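Local coordinates for tetratricopeptide TPR_2 repeat protein (Thermobaculum terrenum, PDB 5DJS) that is of unassigned function but pairs tetratricopeptide repeats with a GT-B fold of glycosyl transferase family 41, here holding uridine-5'-diphosphate, at residues A27-C32 with L51-C56; D239-L244 with F254-R259; R303-Y308 with T505-D510; L355-A360 with L475-G480. The protein carries 1 engineered substitution. One frame throughout, in Å; residues are numbered along the deposited sequence.

Along the chain the four contacts begin in numerical order, but contact 4 is nested inside the loop that contact 3 closes. Contact 1 joins two helices of the N-terminal helical region. Contact 2 lies in the first Rossmann-like domain of the GT-B fold and contact 4 in the second. Contacts 2 and 3 both reach the parallel sheet that ends in strand 300-304, and their centres are about 20 Å apart. Contacts 3 and 4 both use helix 479-521, with centres about 38 Å apart. That long helix therefore links the two domains. Contacts 2 and 4 lie on opposite sides of the chain's centre, about 49 Å apart between centres.

Contact 1 of 4, residues A27-C32 with L51-C56; sequences ASERAC and LLHGEC
Glu-29 and His-53 meet at the polar edge of this helix pair. The glutamate CG lies anti to the backbone N (chi1 171°), and the chain runs on extended. This carries the carboxylate out to the histidine, whose side chain it crosses at about a right angle. NE2 of His-53 gives a weak hydrogen bond to OE2 of Glu-29, at 2.9 Å. The angle at the hydrogen is only 125°, so the bond is well bent. OE2 sits at the ring edge, near its plane, while the carboxylate itself is turned 61° from the ring. The other ring nitrogen, ND1, bonds to Asn-58 OD1, so each ring nitrogen has a partner. The two segments belong to helices 25-38 and 43-56, neighbours in a tetratricopeptide-type helical array. They run roughly antiparallel, and the axes of the two short segments come within 10.8 Å. Deeper between the helices lies the buried Leu-52. Its CD1 branch comes up against the helix backbone, 3.8 Å from Glu-29 N. The same methyl lies 3.6 Å from OG of Ser-28. That hydroxyl is hydrogen-bonded to Ala-16 O of helix 5-21, so a third helix backs the contact.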
loop_
_atom_site.group_PDB
_atom_site.type_symbol
_atom_site.label_atom_id
_atom_site.label_comp_id
_atom_site.label_asym_id
_atom_site.label_seq_id
_atom_site.Cartn_x
_atom_site.Cartn_y
_atom_site.Cartn_z
ATOM N N ALA A 27 7.637 10.894 22.186
ATOM C CA ALA A 27 8.623 10.622 23.236
ATOM C C ALA A 27 9.991 10.219 22.687
ATOM O O ALA A 27 11.013 10.579 23.273
ATOM C CB ALA A 27 8.109 9.550 24.188
ATOM N N SER A 28 10.011 9.453 21.594
ATOM C CA SER A 28 11.270 9.063 20.939
ATOM C C SER A 28 11.969 10.274 20.314
ATOM O O SER A 28 13.184 10.426 20.439
ATOM C CB SER A 28 11.029 7.992 19.872
ATOM O OG SER A 28 12.255 7.487 19.366
ATOM N N GLU A 29 11.189 11.125 19.646
ATOM C CA GLU A 29 11.688 12.377 19.075
ATOM C C GLU A 29 12.365 13.252 20.131
ATOM O O GLU A 29 13.498 13.681 19.940
ATOM C CB GLU A 29 10.550 13.164 18.396
ATOM C CG GLU A 29 10.923 14.584 17.965
ATOM C CD GLU A 29 9.777 15.362 17.341
ATOM O OE1 GLU A 29 8.666 15.364 17.910
ATOM O OE2 GLU A 29 9.996 15.998 16.290
ATOM N N ARG A 30 11.674 13.526 21.236
ATOM C CA ARG A 30 12.196 14.481 22.227
ATOM C C ARG A 30 13.472 13.946 22.905
ATOM O O ARG A 30 14.364 14.724 23.265
ATOM C CB ARG A 30 11.104 14.940 23.231
ATOM C CG ARG A 30 11.006 14.223 24.582
ATOM C CD ARG A 30 10.052 14.949 25.537
ATOM N NE ARG A 30 8.684 15.007 25.016
ATOM C CZ ARG A 30 7.748 14.061 25.162
ATOM N NH1 ARG A 30 7.981 12.936 25.841
ATOM N NH2 ARG A 30 6.547 14.249 24.618
ATOM N N ALA A 31 13.557 12.624 23.045
ATOM C CA ALA A 31 14.768 11.959 23.535
ATOM C C ALA A 31 15.931 12.071 22.541
ATOM O O ALA A 31 17.074 12.281 22.946
ATOM C CB ALA A 31 14.480 10.496 23.841
ATOM N N CYS A 32 15.638 11.918 21.248
ATOM C CA CYS A 32 16.638 12.135 20.186
ATOM C C CYS A 32 17.184 13.567 20.161
ATOM O O CYS A 32 18.367 13.766 19.912
ATOM C CB CYS A 32 16.075 11.812 18.802
ATOM S SG CYS A 32 15.964 10.068 18.389
ATOM N N LEU A 51 14.080 8.554 10.621
ATOM C CA LEU A 51 12.972 7.577 10.469
ATOM C C LEU A 51 11.638 8.177 10.852
ATOM O O LEU A 51 10.677 8.094 10.094
ATOM C CB LEU A 51 13.115 6.358 11.385
ATOM C CG LEU A 51 14.348 5.496 11.455
ATOM C CD1 LEU A 51 14.041 4.243 12.269
ATOM C CD2 LEU A 51 14.765 5.129 10.063
ATOM N N LEU A 52 11.604 8.750 12.053
ATOM C CA LEU A 52 10.366 9.157 12.694
ATOM C C LEU A 52 9.652 10.209 11.875
ATOM O O LEU A 52 8.459 10.093 11.628
ATOM C CB LEU A 52 10.640 9.682 14.109
ATOM C CG LEU A 52 11.163 8.663 15.130
ATOM C CD1 LEU A 52 11.714 9.385 16.355
ATOM C CD2 LEU A 52 10.082 7.664 15.528
ATOM N N HIS A 53 10.397 11.222 11.448
ATOM C CA HIS A 53 9.867 12.249 10.552
ATOM C C HIS A 53 9.514 11.702 9.164
ATOM O O HIS A 53 8.579 12.189 8.531
ATOM C CB HIS A 53 10.822 13.443 10.483
ATOM C CG HIS A 53 10.743 14.321 11.692
ATOM N ND1 HIS A 53 9.789 15.306 11.824
ATOM C CD2 HIS A 53 11.458 14.335 12.841
ATOM C CE1 HIS A 53 9.931 15.902 12.993
ATOM N NE2 HIS A 53 10.935 15.331 13.631
ATOM N N GLY A 54 10.249 10.689 8.711
ATOM C CA GLY A 54 9.910 9.937 7.504
ATOM C C GLY A 54 8.576 9.218 7.599
ATOM O O GLY A 54 7.794 9.248 6.650
ATOM N N GLU A 55 8.321 8.576 8.741
ATOM C CA GLU A 55 7.011 7.964 9.028
ATOM C C GLU A 55 5.918 9.029 9.162
ATOM O O GLU A 55 4.817 8.832 8.659
ATOM C CB GLU A 55 7.055 7.085 10.288
ATOM C CG GLU A 55 7.737 5.731 10.087
ATOM C CD GLU A 55 7.769 4.861 11.348
ATOM O OE1 GLU A 55 7.824 5.398 12.484
ATOM O OE2 GLU A 55 7.751 3.619 11.200
ATOM N N CYS A 56 6.228 10.151 9.816
ATOM C CA CYS A 56 5.288 11.287 9.931
ATOM C C CYS A 56 5.030 12.042 8.612
ATOM O O CYS A 56 4.098 12.831 8.550
ATOM C CB CYS A 56 5.754 12.292 11.000
ATOM S SG CYS A 56 5.763 11.659 12.694
#

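Contact 2 of 4, residues D239-L244 with F254-R259; sequences DILVDL and FAFARR
Phe-256 slots its ring between Leu-241 and Asp-243, and this is the heart of the contact. The segments belong to a beta-alpha-beta unit of a Rossmann-like domain: strand 240-243, helix 253-257, strand 263-266. The ring packs the crossover helix against the sheet, and the contact is buried.

The apolar part is two CH-pi contacts on opposite faces. Phe-256 CG lies anti to the carbonyl carbon (chi1 -81°), which sends the ring from the helix toward the strand. Leu-241 CD2 lies 3.7 Å from the centroid of the Phe-256 ring, only 18° off the ring normal. On the other face, CB of Asp-243 stands 4.2 Å from the same centroid. Residues 241 and 243 are two apart on the strand, so both side chains leave it on the helix side. The ring enters the gap with CZ leading. CZ reaches the strand backbone, 3.4 Å from Asp-243 N, with Val-242 C at the ring edge.

The carboxylate of Asp-243 and the carbonyl of Phe-256 have partners outside the two segments. Asp-243 OD2 bonds to Thr-266 OG1 on the next strand, and OD1 takes Trp-246 N. Phe-256 O receives NE2 of Gln-264, again from strand 263-266.

Arg-258 folds back on the preceding turn. Its NE donates to Phe-254 O over 3.2 Å at 164°, with that oxygen in the guanidinium plane.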
loop_
_atom_site.group_PDB
_atom_site.type_symbol
_atom_site.label_atom_id
_atom_site.label_comp_id
_atom_site.label_asym_id
_atom_site.label_seq_id
_atom_site.Cartn_x
_atom_site.Cartn_y
_atom_site.Cartn_z
ATOM N N ASP A 239 -6.213 -23.056 9.345
ATOM C CA ASP A 239 -6.279 -23.799 8.070
ATOM C C ASP A 239 -5.858 -22.948 6.887
ATOM O O ASP A 239 -5.229 -23.444 5.954
ATOM C CB ASP A 239 -7.698 -24.306 7.834
ATOM C CG ASP A 239 -8.171 -25.209 8.948
ATOM O OD1 ASP A 239 -7.661 -26.348 9.053
ATOM O OD2 ASP A 239 -9.036 -24.777 9.734
ATOM N N ILE A 240 -6.251 -21.676 6.920
ATOM C CA ILE A 240 -5.943 -20.719 5.868
ATOM C C ILE A 240 -5.332 -19.495 6.530
ATOM O O ILE A 240 -5.999 -18.827 7.322
ATOM C CB ILE A 240 -7.213 -20.341 5.080
ATOM C CG1 ILE A 240 -7.807 -21.599 4.431
ATOM C CG2 ILE A 240 -6.891 -19.291 4.021
ATOM C CD1 ILE A 240 -9.119 -21.406 3.707
ATOM N N LEU A 241 -4.065 -19.220 6.229
ATOM C CA LEU A 241 -3.383 -18.046 6.775
ATOM C C LEU A 241 -3.247 -17.051 5.646
ATOM O O LEU A 241 -2.840 -17.428 4.542
ATOM C CB LEU A 241 -2.019 -18.420 7.333
ATOM C CG LEU A 241 -1.379 -17.407 8.287
ATOM C CD1 LEU A 241 -2.106 -17.336 9.618
ATOM C CD2 LEU A 241 0.087 -17.773 8.514
ATOM N N VAL A 242 -3.604 -15.795 5.917
ATOM C CA VAL A 242 -3.651 -14.756 4.887
ATOM C C VAL A 242 -2.684 -13.624 5.213
ATOM O O VAL A 242 -2.745 -13.017 6.291
ATOM C CB VAL A 242 -5.070 -14.178 4.696
ATOM C CG1 VAL A 242 -5.131 -13.303 3.448
ATOM C CG2 VAL A 242 -6.093 -15.302 4.571
ATOM N N ASP A 243 -1.780 -13.376 4.266
ATOM C CA ASP A 243 -0.857 -12.244 4.315
ATOM C C ASP A 243 -1.569 -11.027 3.758
ATOM O O ASP A 243 -1.789 -10.930 2.553
ATOM C CB ASP A 243 0.385 -12.519 3.468
ATOM C CG ASP A 243 1.210 -11.270 3.220
ATOM O OD1 ASP A 243 1.433 -10.500 4.194
ATOM O OD2 ASP A 243 1.614 -11.064 2.048
ATOM N N LEU A 244 -1.906 -10.108 4.644
ATOM C CA LEU A 244 -2.534 -8.856 4.261
ATOM C C LEU A 244 -1.534 -7.746 3.957
ATOM O O LEU A 244 -1.893 -6.806 3.254
ATOM C CB LEU A 244 -3.493 -8.389 5.363
ATOM C CG LEU A 244 -5.004 -8.644 5.247
ATOM C CD1 LEU A 244 -5.394 -9.857 4.423
ATOM C CD2 LEU A 244 -5.563 -8.750 6.655
ATOM N N PHE A 254 8.341 -14.533 6.902
ATOM C CA PHE A 254 9.241 -15.606 7.344
ATOM C C PHE A 254 8.522 -16.596 8.268
ATOM O O PHE A 254 8.924 -17.744 8.371
ATOM C CB PHE A 254 10.486 -15.030 8.010
ATOM C CG PHE A 254 11.190 -14.025 7.164
ATOM C CD1 PHE A 254 11.635 -14.369 5.890
ATOM C CD2 PHE A 254 11.384 -12.724 7.616
ATOM C CE1 PHE A 254 12.281 -13.441 5.091
ATOM C CE2 PHE A 254 12.030 -11.793 6.819
ATOM C CZ PHE A 254 12.480 -12.150 5.557
ATOM N N ALA A 255 7.466 -16.151 8.937
ATOM C CA ALA A 255 6.541 -17.075 9.568
ATOM C C ALA A 255 5.805 -17.896 8.488
ATOM O O ALA A 255 5.745 -19.122 8.577
ATOM C CB ALA A 255 5.566 -16.328 10.470
ATOM N N PHE A 256 5.292 -17.221 7.455
ATOM C CA PHE A 256 4.683 -17.910 6.290
ATOM C C PHE A 256 5.660 -18.859 5.613
ATOM O O PHE A 256 5.267 -19.894 5.101
ATOM C CB PHE A 256 4.177 -16.917 5.227
ATOM C CG PHE A 256 2.838 -16.314 5.541
ATOM C CD1 PHE A 256 2.723 -15.277 6.470
ATOM C CD2 PHE A 256 1.692 -16.778 4.915
ATOM C CE1 PHE A 256 1.499 -14.719 6.769
ATOM C CE2 PHE A 256 0.458 -16.223 5.211
ATOM C CZ PHE A 256 0.366 -15.190 6.136
ATOM N N ALA A 257 6.931 -18.487 5.596
ATOM C CA ALA A 257 7.963 -19.273 4.940
ATOM C C ALA A 257 8.041 -20.701 5.469
ATOM O O ALA A 257 8.365 -21.607 4.716
ATOM C CB ALA A 257 9.314 -18.581 5.073
ATOM N N ARG A 258 7.720 -20.890 6.752
ATOM C CA ARG A 258 7.773 -22.209 7.404
ATOM C C ARG A 258 6.553 -23.120 7.170
ATOM O O ARG A 258 6.562 -24.263 7.620
ATOM C CB ARG A 258 8.019 -22.028 8.907
ATOM C CG ARG A 258 9.490 -21.992 9.265
ATOM C CD ARG A 258 9.729 -21.312 10.604
ATOM N NE ARG A 258 10.195 -19.946 10.383
ATOM C CZ ARG A 258 11.283 -19.388 10.918
ATOM N NH1 ARG A 258 12.061 -20.047 11.782
ATOM N NH2 ARG A 258 11.584 -18.128 10.598
ATOM N N ARG A 259 5.542 -22.634 6.443
ATOM C CA ARG A 259 4.260 -23.334 6.241
ATOM C C ARG A 259 3.547 -23.754 7.536
ATOM O O ARG A 259 3.238 -24.927 7.705
ATOM C CB ARG A 259 4.418 -24.555 5.313
ATOM C CG ARG A 259 4.708 -24.193 3.878
ATOM C CD ARG A 259 4.213 -25.248 2.917
ATOM N NE ARG A 259 3.855 -24.638 1.634
ATOM C CZ ARG A 259 4.494 -24.804 0.474
ATOM N NH1 ARG A 259 5.568 -25.587 0.361
ATOM N NH2 ARG A 259 4.036 -24.182 -0.610
#

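Contact 3 of 4, residues R303-Y308 with T505-D510; sequences RLSRFY and TAELED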
loop_
_atom_site.group_PDB
_atom_site.type_symbol
_atom_site.label_atom_id
_atom_site.label_comp_id
_atom_site.label_asym_id
_atom_site.label_seq_id
_atom_site.Cartn_x
_atom_site.Cartn_y
_atom_site.Cartn_z
ATOM N N ARG A 303 -8.343 -15.755 -9.743
ATOM C CA ARG A 303 -9.021 -14.649 -10.412
ATOM C C ARG A 303 -10.521 -14.646 -10.102
ATOM O O ARG A 303 -11.319 -15.223 -10.848
ATOM C CB ARG A 303 -8.809 -14.736 -11.924
ATOM C CG ARG A 303 -7.362 -14.740 -12.389
ATOM C CD ARG A 303 -7.280 -15.148 -13.856
ATOM N NE ARG A 303 -6.090 -14.610 -14.524
ATOM C CZ ARG A 303 -4.864 -15.135 -14.472
ATOM N NH1 ARG A 303 -4.605 -16.239 -13.767
ATOM N NH2 ARG A 303 -3.876 -14.550 -15.138
ATOM N N LEU A 304 -10.909 -13.980 -9.015
ATOM C CA LEU A 304 -12.329 -13.814 -8.683
ATOM C C LEU A 304 -13.104 -13.176 -9.856
ATOM O O LEU A 304 -12.572 -12.320 -10.574
ATOM C CB LEU A 304 -12.512 -12.920 -7.451
ATOM C CG LEU A 304 -11.933 -13.342 -6.104
ATOM C CD1 LEU A 304 -12.138 -12.222 -5.093
ATOM C CD2 LEU A 304 -12.548 -14.637 -5.614
ATOM N N SER A 305 -14.371 -13.572 -10.016
ATOM C CA SER A 305 -15.245 -13.067 -11.097
ATOM C C SER A 305 -15.998 -11.773 -10.724
ATOM O O SER A 305 -17.028 -11.457 -11.302
ATOM C CB SER A 305 -16.233 -14.166 -11.474
ATOM O OG SER A 305 -16.939 -14.565 -10.311
ATOM N N ARG A 306 -15.485 -11.056 -9.728
ATOM C CA ARG A 306 -15.880 -9.695 -9.390
ATOM C C ARG A 306 -14.572 -8.916 -9.095
ATOM O O ARG A 306 -13.478 -9.470 -9.207
ATOM C CB ARG A 306 -16.761 -9.712 -8.139
ATOM C CG ARG A 306 -16.043 -10.246 -6.912
ATOM C CD ARG A 306 -16.815 -10.125 -5.622
ATOM N NE ARG A 306 -17.506 -8.851 -5.389
ATOM C CZ ARG A 306 -16.947 -7.663 -5.186
ATOM N NH1 ARG A 306 -15.638 -7.483 -5.234
ATOM N NH2 ARG A 306 -17.719 -6.618 -4.946
ATOM N N PHE A 307 -14.696 -7.662 -8.666
ATOM C CA PHE A 307 -13.547 -6.860 -8.237
ATOM C C PHE A 307 -12.886 -7.504 -7.015
ATOM O O PHE A 307 -13.578 -8.048 -6.158
ATOM C CB PHE A 307 -13.998 -5.423 -7.927
ATOM C CG PHE A 307 -12.873 -4.468 -7.625
ATOM C CD1 PHE A 307 -11.839 -4.270 -8.541
ATOM C CD2 PHE A 307 -12.857 -3.739 -6.431
ATOM C CE1 PHE A 307 -10.812 -3.384 -8.267
ATOM C CE2 PHE A 307 -11.830 -2.848 -6.156
ATOM C CZ PHE A 307 -10.807 -2.666 -7.078
ATOM N N TYR A 308 -11.553 -7.445 -6.934
ATOM C CA TYR A 308 -10.816 -8.162 -5.878
ATOM C C TYR A 308 -10.941 -7.593 -4.456
ATOM O O TYR A 308 -10.313 -8.126 -3.553
ATOM C CB TYR A 308 -9.338 -8.324 -6.264
ATOM C CG TYR A 308 -8.416 -7.141 -5.955
ATOM C CD1 TYR A 308 -8.610 -5.882 -6.546
ATOM C CD2 TYR A 308 -7.324 -7.297 -5.100
ATOM C CE1 TYR A 308 -7.760 -4.822 -6.274
ATOM C CE2 TYR A 308 -6.465 -6.241 -4.826
ATOM C CZ TYR A 308 -6.686 -5.005 -5.411
ATOM O OH TYR A 308 -5.830 -3.962 -5.138
ATOM N N THR A 505 -17.597 -10.978 0.240
ATOM C CA THR A 505 -16.987 -11.939 1.168
ATOM C C THR A 505 -17.497 -13.358 0.909
ATOM O O THR A 505 -16.803 -14.314 1.211
ATOM C CB THR A 505 -17.079 -11.599 2.681
ATOM O OG1 THR A 505 -18.006 -12.464 3.334
ATOM C CG2 THR A 505 -17.424 -10.159 2.956
ATOM N N ALA A 506 -18.694 -13.492 0.345
ATOM C CA ALA A 506 -19.178 -14.794 -0.104
ATOM C C ALA A 506 -18.324 -15.310 -1.265
ATOM O O ALA A 506 -17.975 -16.483 -1.286
ATOM C CB ALA A 506 -20.656 -14.720 -0.500
ATOM N N GLU A 507 -17.988 -14.439 -2.218
ATOM C CA GLU A 507 -17.116 -14.827 -3.348
ATOM C C GLU A 507 -15.682 -15.226 -2.909
ATOM O O GLU A 507 -15.061 -16.128 -3.504
ATOM C CB GLU A 507 -17.079 -13.720 -4.407
ATOM C CG GLU A 507 -18.201 -13.809 -5.425
ATOM C CD GLU A 507 -17.884 -14.785 -6.547
ATOM O OE1 GLU A 507 -16.777 -14.689 -7.148
ATOM O OE2 GLU A 507 -18.746 -15.651 -6.831
ATOM N N LEU A 508 -15.182 -14.555 -1.867
ATOM C CA LEU A 508 -13.875 -14.851 -1.274
ATOM C C LEU A 508 -13.911 -16.184 -0.516
ATOM O O LEU A 508 -13.061 -17.057 -0.710
ATOM C CB LEU A 508 -13.464 -13.704 -0.335
ATOM C CG LEU A 508 -12.138 -13.788 0.423
ATOM C CD1 LEU A 508 -10.982 -13.635 -0.552
ATOM C CD2 LEU A 508 -12.083 -12.734 1.522
ATOM N N GLU A 509 -14.904 -16.327 0.351
ATOM C CA GLU A 509 -15.194 -17.603 1.024
ATOM C C GLU A 509 -15.332 -18.772 0.052
ATOM O O GLU A 509 -14.868 -19.868 0.336
ATOM C CB GLU A 509 -16.470 -17.480 1.850
ATOM C CG GLU A 509 -16.286 -16.687 3.135
ATOM C CD GLU A 509 -17.604 -16.368 3.823
ATOM O OE1 GLU A 509 -18.682 -16.635 3.244
ATOM O OE2 GLU A 509 -17.568 -15.849 4.958
ATOM N N ASP A 510 -15.965 -18.530 -1.093
ATOM C CA ASP A 510 -16.026 -19.525 -2.167
ATOM C C ASP A 510 -14.610 -19.898 -2.642
ATOM O O ASP A 510 -14.339 -21.068 -2.894
ATOM C CB ASP A 510 -16.864 -19.015 -3.353
ATOM C CG ASP A 510 -17.643 -20.117 -4.024
ATOM O OD1 ASP A 510 -18.661 -20.536 -3.427
ATOM O OD2 ASP A 510 -17.245 -20.557 -5.132
#
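Glu-507 is the centre of this contact, meeting Leu-304, Ser-305 and Arg-306 in turn. The only hydrogen bond across the two segments is weak: Ser-305 OG donates to Glu-507 OE1 at 3.2 Å. The glutamate chain bends at chi2 (-83°), which brings the carboxylate round to the serine.

The remaining contacts are van der Waals. CD of Arg-306 lies 3.8 Å from CB of Glu-507, and the two side chains slide past each other in opposite directions. On the buried side, Leu-304 CD2 rests 3.6 Å from Glu-507 O on the helix backbone. Leu-304 also touches Phe-504 and Ala-511 of the same helix.

Strand 300-304 is one of the two edge strands of its parallel sheet in the first Rossmann-like domain. Helix 479-521 starts beside the second domain and passes along this edge. A C-terminal helix returning to the N-terminal domain is a known feature of GT-B proteins.

The charges do not pair here. NE of Arg-306 and OE1 of Glu-507 are 6.1 Å apart, and the guanidinium forms its salt bridge with Asp-500 of the same helix. The arginine therefore grips the helix through Asp-500, while Glu-507 contributes its aliphatic part, its carbonyl and one weak bond.

Contact 4 of 4, residues L355-A360 with L475-G480; sequences LALPRA and LGRDLG
Leu-357 turns CG anti to its carbonyl carbon (chi1 -63°), and Arg-477 stretches out from CG to NE; these torsions bring the two side chains across each other at a slant. Both lie in the second Rossmann-like domain of the GT-B fold. Leu-357 follows helix 344-356 and opens a type I turn that leads into strand 361-365. Arg-477 ends helix 465-477.

The leucine uses both branches. CD2 lies against the arginine chain, 3.5 Å from Arg-477 NE. CD1 faces Gly-476, 4.3 Å from its CA, where the absence of a side chain permits this approach to the helix backbone. Leu-357 also touches Leu-473, one turn back on that helix, and Phe-333 of the sheet.

The extended arginine reaches past the leucine to the end of the other helix. NH2 of Arg-477 makes a weak hydrogen bond to Ala-356 O, at 3.4 Å, and that oxygen lies in the guanidinium plane. A positive group at a helix C-terminus would probably be favoured by the helix dipole.

The chain then turns into helix 479-521. Asp-478 is its N-cap: Gly-480 N donates to Asp-478 OD1 over 2.8 Å, and the N lies on the anti side of OD1, 34° out of the carboxylate plane.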
loop_
_atom_site.group_PDB
_atom_site.type_symbol
_atom_site.label_atom_id
_atom_site.label_comp_id
_atom_site.label_asym_id
_atom_site.label_seq_id
_atom_site.Cartn_x
_atom_site.Cartn_y
_atom_site.Cartn_z
ATOM N N LEU A 355 -2.152 21.722 -21.174
ATOM C CA LEU A 355 -1.914 22.612 -22.316
ATOM C C LEU A 355 -3.169 22.687 -23.174
ATOM O O LEU A 355 -3.594 23.777 -23.561
ATOM C CB LEU A 355 -0.738 22.142 -23.174
ATOM C CG LEU A 355 0.667 22.232 -22.586
ATOM C CD1 LEU A 355 1.684 21.763 -23.627
ATOM C CD2 LEU A 355 1.003 23.633 -22.106
ATOM N N ALA A 356 -3.754 21.521 -23.450
ATOM C CA ALA A 356 -4.954 21.402 -24.293
ATOM C C ALA A 356 -6.244 21.923 -23.657
ATOM O O ALA A 356 -7.219 22.156 -24.372
ATOM C CB ALA A 356 -5.139 19.953 -24.733
ATOM N N LEU A 357 -6.259 22.072 -22.330
ATOM C CA LEU A 357 -7.379 22.690 -21.604
ATOM C C LEU A 357 -6.809 23.829 -20.763
ATOM O O LEU A 357 -6.707 23.714 -19.533
ATOM C CB LEU A 357 -8.098 21.662 -20.726
ATOM C CG LEU A 357 -8.774 20.505 -21.470
ATOM C CD1 LEU A 357 -9.192 19.417 -20.494
ATOM C CD2 LEU A 357 -9.966 20.981 -22.286
ATOM N N PRO A 358 -6.447 24.952 -21.427
ATOM C CA PRO A 358 -5.562 25.977 -20.838
ATOM C C PRO A 358 -6.078 26.708 -19.584
ATOM O O PRO A 358 -5.299 27.425 -18.943
ATOM C CB PRO A 358 -5.346 26.958 -21.996
ATOM C CG PRO A 358 -6.560 26.802 -22.845
ATOM C CD PRO A 358 -6.927 25.353 -22.764
ATOM N N ARG A 359 -7.362 26.544 -19.253
ATOM C CA ARG A 359 -7.939 27.104 -18.030
ATOM C C ARG A 359 -8.026 26.085 -16.877
ATOM O O ARG A 359 -8.237 26.473 -15.718
ATOM C CB ARG A 359 -9.328 27.690 -18.335
ATOM C CG ARG A 359 -9.334 28.734 -19.452
ATOM C CD ARG A 359 -10.586 29.604 -19.448
ATOM N NE ARG A 359 -10.686 30.449 -18.242
ATOM C CZ ARG A 359 -11.613 30.364 -17.274
ATOM N NH1 ARG A 359 -12.600 29.462 -17.307
ATOM N NH2 ARG A 359 -11.559 31.211 -16.244
ATOM N N ALA A 360 -7.855 24.795 -17.186
ATOM C CA ALA A 360 -7.988 23.725 -16.182
ATOM C C ALA A 360 -6.901 23.794 -15.110
ATOM O O ALA A 360 -5.771 24.191 -15.386
ATOM C CB ALA A 360 -7.957 22.356 -16.850
ATOM N N LEU A 475 -13.872 14.502 -21.183
ATOM C CA LEU A 475 -14.602 14.786 -19.942
ATOM C C LEU A 475 -14.510 16.248 -19.493
ATOM O O LEU A 475 -15.450 16.775 -18.893
ATOM C CB LEU A 475 -14.110 13.886 -18.803
ATOM C CG LEU A 475 -14.366 12.377 -18.879
ATOM C CD1 LEU A 475 -13.857 11.731 -17.599
ATOM C CD2 LEU A 475 -15.833 12.043 -19.078
ATOM N N GLY A 476 -13.377 16.893 -19.752
ATOM C CA GLY A 476 -13.197 18.303 -19.406
ATOM C C GLY A 476 -14.046 19.254 -20.236
ATOM O O GLY A 476 -14.363 20.360 -19.789
ATOM N N ARG A 477 -14.401 18.827 -21.446
ATOM C CA ARG A 477 -15.223 19.619 -22.353
ATOM C C ARG A 477 -16.729 19.372 -22.141
ATOM O O ARG A 477 -17.454 20.295 -21.761
ATOM C CB ARG A 477 -14.786 19.361 -23.799
ATOM C CG ARG A 477 -13.428 19.990 -24.087
ATOM C CD ARG A 477 -12.684 19.364 -25.258
ATOM N NE ARG A 477 -11.338 19.938 -25.376
ATOM C CZ ARG A 477 -10.377 19.500 -26.191
ATOM N NH1 ARG A 477 -10.577 18.466 -27.008
ATOM N NH2 ARG A 477 -9.190 20.106 -26.189
ATOM N N ASP A 478 -17.183 18.136 -22.336
ATOM C CA ASP A 478 -18.626 17.809 -22.282
ATOM C C ASP A 478 -19.231 17.741 -20.852
ATOM O O ASP A 478 -18.972 16.804 -20.094
ATOM C CB ASP A 478 -18.886 16.493 -23.035
ATOM C CG ASP A 478 -20.333 16.333 -23.479
ATOM O OD1 ASP A 478 -21.246 16.942 -22.879
ATOM O OD2 ASP A 478 -20.558 15.580 -24.446
ATOM N N LEU A 479 -20.053 18.735 -20.508
ATOM C CA LEU A 479 -20.824 18.739 -19.246
ATOM C C LEU A 479 -21.824 17.578 -19.132
ATOM O O LEU A 479 -22.109 17.111 -18.024
ATOM C CB LEU A 479 -21.589 20.068 -19.064
ATOM C CG LEU A 479 -20.885 21.264 -18.402
ATOM C CD1 LEU A 479 -20.751 21.063 -16.893
ATOM C CD2 LEU A 479 -19.526 21.553 -19.035
ATOM N N GLY A 480 -22.362 17.139 -20.270
ATOM C CA GLY A 480 -23.383 16.099 -20.311
ATOM C C GLY A 480 -22.888 14.739 -19.857
ATOM O O GLY A 480 -23.500 14.107 -18.985
#